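Local atomic coordinates of glycosyl hydrolase family 2, TIM barrel domain protein (PDB entry 6DXU), a protein that probably hydrolyses beta-glucuronides, as a glycoside hydrolase family 2 beta-glucuronidase from a bacterium of the human gut. Residues I363-Y368 / I373-C378; E49-A54 / K161-I166. All coordinates share one frame; numbering follows the deposited sequence.

Contact 1: residues I363-Y368 / I373-C378; sequences IRLGHY and IILDLC
Ile363 in strand 362-364 and Leu365 just past its end face Cys378 and Ile374 of helix 372-381 across CA separations of 8.7 Å (Ile363 to Cys378) and 9.0 Å (Leu365 to Ile374), the strand-to-helix half of a beta-alpha-beta unit of the TIM barrel that strand 384-388 completes. The interface is apolar and buried. Leu365 takes the largest share of the packing: with CG anti to its carbonyl carbon (chi1 -68°), its two methyls divide between neighbouring helix residues. CD2 lies 3.8 Å from CG2 of Ile374, the two side chains running past each other in opposite directions, while CD1 meets CD1 of Leu375.

Beyond Leu365 the chain makes a type II' turn to Tyr368, with Gly366 at positive phi. Arg364 takes no part in the packing; it forms salt bridges with Glu388 and Glu514, and its NH2 lies in plane at the edge of the His367 ring. Helix 345-357 adds Met355 against Ile363 and Met348 against Ile374, extending the apolar layer outside the barrel strands. At the far end of the contact the branch methyl of Ile363, CG2, rests against the sulfur of Cys378, SG, at 4.0 Å.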
loop_
_atom_site.group_PDB
_atom_site.type_symbol
_atom_site.label_atom_id
_atom_site.label_comp_id
_atom_site.label_asym_id
_atom_site.label_seq_id
_atom_site.Cartn_x
_atom_site.Cartn_y
_atom_site.Cartn_z
ATOM N N ILE D 363 25.860 -35.118 -12.830
ATOM C CA ILE D 363 24.827 -34.390 -13.553
ATOM C C ILE D 363 24.735 -32.977 -12.996
ATOM O O ILE D 363 24.811 -32.759 -11.781
ATOM C CB ILE D 363 23.459 -35.118 -13.498
ATOM C CG1 ILE D 363 22.450 -34.456 -14.451
ATOM C CG2 ILE D 363 22.917 -35.183 -12.062
ATOM C CD1 ILE D 363 21.154 -35.252 -14.636
ATOM N N ARG D 364 24.594 -32.020 -13.895
ATOM C CA ARG D 364 24.184 -30.666 -13.546
ATOM C C ARG D 364 22.710 -30.551 -13.905
ATOM O O ARG D 364 22.331 -30.798 -15.053
ATOM C CB ARG D 364 25.041 -29.643 -14.287
ATOM C CG ARG D 364 24.594 -28.170 -14.152
ATOM C CD ARG D 364 25.631 -27.254 -14.780
ATOM N NE ARG D 364 25.163 -25.875 -14.906
ATOM C CZ ARG D 364 25.028 -25.211 -16.049
ATOM N NH1 ARG D 364 25.306 -25.791 -17.213
ATOM N NH2 ARG D 364 24.607 -23.951 -16.024
ATOM N N LEU D 365 21.873 -30.219 -12.919
ATOM C CA LEU D 365 20.421 -30.379 -13.059
ATOM C C LEU D 365 19.793 -29.184 -13.785
ATOM O O LEU D 365 18.871 -28.529 -13.301
ATOM C CB LEU D 365 19.787 -30.606 -11.691
ATOM C CG LEU D 365 20.169 -31.948 -11.058
ATOM C CD1 LEU D 365 19.616 -32.085 -9.643
ATOM C CD2 LEU D 365 19.648 -33.095 -11.925
ATOM N N GLY D 366 20.285 -28.937 -15.000
ATOM C CA GLY D 366 19.774 -27.811 -15.752
ATOM C C GLY D 366 20.079 -26.534 -15.009
ATOM O O GLY D 366 21.130 -26.396 -14.373
ATOM N N HIS D 367 19.144 -25.591 -15.053
ATOM C CA HIS D 367 19.376 -24.275 -14.477
ATOM C C HIS D 367 18.529 -24.015 -13.234
ATOM O O HIS D 367 18.282 -22.851 -12.894
ATOM C CB HIS D 367 19.120 -23.199 -15.535
ATOM C CG HIS D 367 19.960 -23.366 -16.763
ATOM N ND1 HIS D 367 21.330 -23.518 -16.710
ATOM C CD2 HIS D 367 19.623 -23.457 -18.072
ATOM C CE1 HIS D 367 21.804 -23.666 -17.935
ATOM N NE2 HIS D 367 20.790 -23.629 -18.780
ATOM N N TYR D 368 18.105 -25.059 -12.524
ATOM C CA TYR D 368 17.216 -24.833 -11.386
ATOM C C TYR D 368 17.180 -26.060 -10.487
ATOM O O TYR D 368 17.639 -27.149 -10.854
ATOM C CB TYR D 368 15.791 -24.462 -11.860
ATOM C CG TYR D 368 15.361 -25.302 -13.046
ATOM C CD1 TYR D 368 14.964 -26.621 -12.881
ATOM C CD2 TYR D 368 15.366 -24.774 -14.343
ATOM C CE1 TYR D 368 14.576 -27.407 -13.977
ATOM C CE2 TYR D 368 14.989 -25.550 -15.440
ATOM C CZ TYR D 368 14.587 -26.861 -15.254
ATOM O OH TYR D 368 14.220 -27.620 -16.366
ATOM N N ILE D 373 12.489 -36.265 -6.196
ATOM C CA ILE D 373 12.569 -37.618 -6.751
ATOM C C ILE D 373 13.872 -37.797 -7.523
ATOM O O ILE D 373 14.535 -38.843 -7.426
ATOM C CB ILE D 373 11.339 -37.901 -7.636
ATOM C CG1 ILE D 373 10.065 -37.924 -6.784
ATOM C CG2 ILE D 373 11.504 -39.225 -8.410
ATOM C CD1 ILE D 373 8.786 -37.829 -7.620
ATOM N N ILE D 374 14.263 -36.777 -8.291
ATOM C CA ILE D 374 15.517 -36.827 -9.038
ATOM C C ILE D 374 16.701 -36.925 -8.081
ATOM O O ILE D 374 17.611 -37.740 -8.270
ATOM C CB ILE D 374 15.650 -35.601 -9.954
ATOM C CG1 ILE D 374 14.524 -35.558 -10.996
ATOM C CG2 ILE D 374 17.032 -35.589 -10.641
ATOM C CD1 ILE D 374 14.531 -36.759 -11.971
ATOM N N LEU D 375 16.705 -36.103 -7.029
ATOM C CA LEU D 375 17.829 -36.146 -6.097
ATOM C C LEU D 375 17.918 -37.494 -5.403
ATOM O O LEU D 375 19.017 -38.026 -5.209
ATOM C CB LEU D 375 17.716 -35.020 -5.066
ATOM C CG LEU D 375 18.188 -33.892 -5.968
ATOM C CD1 LEU D 375 17.060 -32.988 -6.402
ATOM C CD2 LEU D 375 19.420 -33.181 -5.442
ATOM N N ASP D 376 16.776 -38.044 -4.989
ATOM C CA ASP D 376 16.786 -39.371 -4.390
ATOM C C ASP D 376 17.345 -40.402 -5.364
ATOM O O ASP D 376 18.060 -41.329 -4.959
ATOM C CB ASP D 376 15.379 -39.773 -3.943
ATOM C CG ASP D 376 14.940 -39.121 -2.639
ATOM O OD1 ASP D 376 15.778 -38.635 -1.847
ATOM O OD2 ASP D 376 13.719 -39.143 -2.385
ATOM N N LEU D 377 17.011 -40.275 -6.650
ATOM C CA LEU D 377 17.524 -41.219 -7.634
ATOM C C LEU D 377 19.030 -41.067 -7.810
ATOM O O LEU D 377 19.735 -42.063 -8.006
ATOM C CB LEU D 377 16.799 -41.046 -8.972
ATOM C CG LEU D 377 15.403 -41.664 -8.992
ATOM C CD1 LEU D 377 14.572 -41.109 -10.146
ATOM C CD2 LEU D 377 15.545 -43.185 -9.101
ATOM N N CYS D 378 19.546 -39.837 -7.735
ATOM C CA CYS D 378 20.995 -39.653 -7.812
ATOM C C CYS D 378 21.701 -40.290 -6.620
ATOM O O CYS D 378 22.780 -40.886 -6.772
ATOM C CB CYS D 378 21.348 -38.169 -7.915
ATOM S SG CYS D 378 20.848 -37.403 -9.506
#

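Contact 2: residues E49-A54 / K161-I166; sequences EAVRPA and KVPLSI
Val51 and Pro163 meet with their side chains crossed at about a right angle, CG1 of Val51 lying 3.9 Å from CB of Pro163. With CG1 anti to the carbonyl carbon (chi1 -62°), this methyl faces the strand, where it also comes within 4.1 Å of the hydroxyl oxygen OG of Ser165. Ala50 approaches the same serine through its one methyl: CB is 3.5 Å from Ser165 OG and 4.0 Å from Ser165 CB. The hydroxyl thus lies against two aliphatic groups, and no hydrogen bond joins the segments; the direct contact between them is van der Waals packing.

Pro163 and Ser165, two residues apart on the strand, point toward the short, weakly bonded helix 48-51, whereas Leu164 between them points away. On the outer side of the helix Glu49 and Arg52 come together. CG of Glu49 sits over the centre of the Arg52 guanidinium plane, and the carboxylate is near enough for a charge interaction, although no N-H is aimed at it. Glu49 also forms a salt bridge with Arg172 of a second subunit, and Arg52 one with Asp436 of that subunit.

The contact lays helix 48-51 on one face of the six-stranded antiparallel sheet of the sugar-binding domain, over strand 162-169, which runs between strands 90-97 and 118-123; helix 143-150 reaches its start, where Phe149 touches Pro163.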
loop_
_atom_site.group_PDB
_atom_site.type_symbol
_atom_site.label_atom_id
_atom_site.label_comp_id
_atom_site.label_asym_id
_atom_site.label_seq_id
_atom_site.Cartn_x
_atom_site.Cartn_y
_atom_site.Cartn_z
ATOM N N GLU D 49 -15.560 -16.662 -8.395
ATOM C CA GLU D 49 -15.922 -17.378 -9.612
ATOM C C GLU D 49 -15.545 -18.852 -9.539
ATOM O O GLU D 49 -16.157 -19.672 -10.231
ATOM C CB GLU D 49 -15.273 -16.727 -10.841
ATOM C CG GLU D 49 -15.836 -15.327 -11.171
ATOM C CD GLU D 49 -15.491 -14.859 -12.587
ATOM O OE1 GLU D 49 -14.417 -15.236 -13.099
ATOM O OE2 GLU D 49 -16.277 -14.072 -13.170
ATOM N N ALA D 50 -14.558 -19.208 -8.724
ATOM C CA ALA D 50 -14.163 -20.604 -8.621
ATOM C C ALA D 50 -15.117 -21.431 -7.768
ATOM O O ALA D 50 -15.177 -22.659 -7.952
ATOM C CB ALA D 50 -12.743 -20.722 -8.049
ATOM N N VAL D 51 -15.860 -20.801 -6.857
ATOM C CA VAL D 51 -16.627 -21.518 -5.839
ATOM C C VAL D 51 -18.108 -21.152 -5.828
ATOM O O VAL D 51 -18.872 -21.745 -5.056
ATOM C CB VAL D 51 -16.027 -21.297 -4.436
ATOM C CG1 VAL D 51 -14.599 -21.839 -4.380
ATOM C CG2 VAL D 51 -16.069 -19.812 -4.058
ATOM N N ARG D 52 -18.549 -20.206 -6.656
ATOM C CA ARG D 52 -19.939 -19.773 -6.601
ATOM C C ARG D 52 -20.879 -20.844 -7.161
ATOM O O ARG D 52 -20.479 -21.670 -7.989
ATOM C CB ARG D 52 -20.119 -18.471 -7.386
ATOM C CG ARG D 52 -19.850 -18.589 -8.895
ATOM C CD ARG D 52 -19.991 -17.210 -9.528
ATOM N NE ARG D 52 -19.612 -17.171 -10.935
ATOM C CZ ARG D 52 -19.622 -16.052 -11.651
ATOM N NH1 ARG D 52 -20.008 -14.915 -11.080
ATOM N NH2 ARG D 52 -19.239 -16.066 -12.919
ATOM N N PRO D 53 -22.147 -20.843 -6.735
ATOM C CA PRO D 53 -23.113 -21.771 -7.343
ATOM C C PRO D 53 -23.246 -21.514 -8.841
ATOM O O PRO D 53 -23.235 -20.366 -9.299
ATOM C CB PRO D 53 -24.428 -21.472 -6.607
ATOM C CG PRO D 53 -24.074 -20.622 -5.430
ATOM C CD PRO D 53 -22.750 -19.974 -5.711
ATOM N N ALA D 54 -23.372 -22.601 -9.606
ATOM C CA ALA D 54 -23.435 -22.533 -11.062
ATOM C C ALA D 54 -24.393 -23.608 -11.551
ATOM O O ALA D 54 -24.078 -24.798 -11.470
ATOM C CB ALA D 54 -22.045 -22.719 -11.680
ATOM N N LYS D 161 -17.064 -31.893 1.169
ATOM C CA LYS D 161 -15.721 -31.659 0.660
ATOM C C LYS D 161 -15.347 -30.188 0.807
ATOM O O LYS D 161 -16.178 -29.350 1.132
ATOM C CB LYS D 161 -15.600 -32.109 -0.788
ATOM C CG LYS D 161 -15.806 -33.619 -0.959
ATOM C CD LYS D 161 -15.647 -34.023 -2.408
ATOM C CE LYS D 161 -15.855 -35.519 -2.578
ATOM N NZ LYS D 161 -15.599 -35.942 -3.984
ATOM N N VAL D 162 -14.068 -29.891 0.595
ATOM C CA VAL D 162 -13.525 -28.547 0.768
ATOM C C VAL D 162 -13.020 -28.062 -0.587
ATOM O O VAL D 162 -12.153 -28.705 -1.184
ATOM C CB VAL D 162 -12.391 -28.518 1.804
ATOM C CG1 VAL D 162 -11.805 -27.102 1.919
ATOM C CG2 VAL D 162 -12.892 -29.040 3.157
ATOM N N PRO D 163 -13.512 -26.937 -1.108
ATOM C CA PRO D 163 -13.025 -26.471 -2.408
ATOM C C PRO D 163 -11.633 -25.880 -2.251
ATOM O O PRO D 163 -11.409 -24.962 -1.457
ATOM C CB PRO D 163 -14.055 -25.407 -2.825
ATOM C CG PRO D 163 -14.656 -24.944 -1.552
ATOM C CD PRO D 163 -14.562 -26.064 -0.554
ATOM N N LEU D 164 -10.715 -26.392 -3.052
ATOM C CA LEU D 164 -9.344 -25.924 -3.127
ATOM C C LEU D 164 -9.173 -25.355 -4.523
ATOM O O LEU D 164 -9.430 -26.053 -5.508
ATOM C CB LEU D 164 -8.365 -27.083 -2.880
ATOM C CG LEU D 164 -6.883 -26.789 -3.105
ATOM C CD1 LEU D 164 -6.400 -25.705 -2.165
ATOM C CD2 LEU D 164 -6.035 -28.067 -2.937
ATOM N N SER D 165 -8.767 -24.093 -4.610
ATOM C CA SER D 165 -8.566 -23.434 -5.890
ATOM C C SER D 165 -7.162 -22.865 -5.872
ATOM O O SER D 165 -6.756 -22.244 -4.884
ATOM C CB SER D 165 -9.602 -22.311 -6.124
ATOM O OG SER D 165 -10.918 -22.792 -5.859
ATOM N N ILE D 166 -6.421 -23.075 -6.956
ATOM C CA ILE D 166 -5.016 -22.698 -7.015
ATOM C C ILE D 166 -4.805 -21.935 -8.311
ATOM O O ILE D 166 -5.189 -22.407 -9.384
ATOM C CB ILE D 166 -4.089 -23.927 -6.949
ATOM C CG1 ILE D 166 -4.264 -24.655 -5.606
ATOM C CG2 ILE D 166 -2.640 -23.487 -7.159
ATOM C CD1 ILE D 166 -3.582 -26.066 -5.518
#

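How the contacts relate
The two contacts belong to different domains and come in series along the chain, contact 2 in the N-terminal sugar-binding region and contact 1 in the TIM barrel. Their centres are 36 Å apart and their nearest atoms about 17 Å. The centre of contact 1 lies 8 Å from that of the chain, and no other subunit touches its segments. Its Arg364 joins a polar cluster with Glu388, Asn429 and Glu514 on the inside of the barrel, probably close to the active site, which family 2 enzymes have at the C-terminal ends of the barrel strands. Contact 2 is structural packing, its centre 35 Å from that of the chain, where residues 49-54 meet a second subunit.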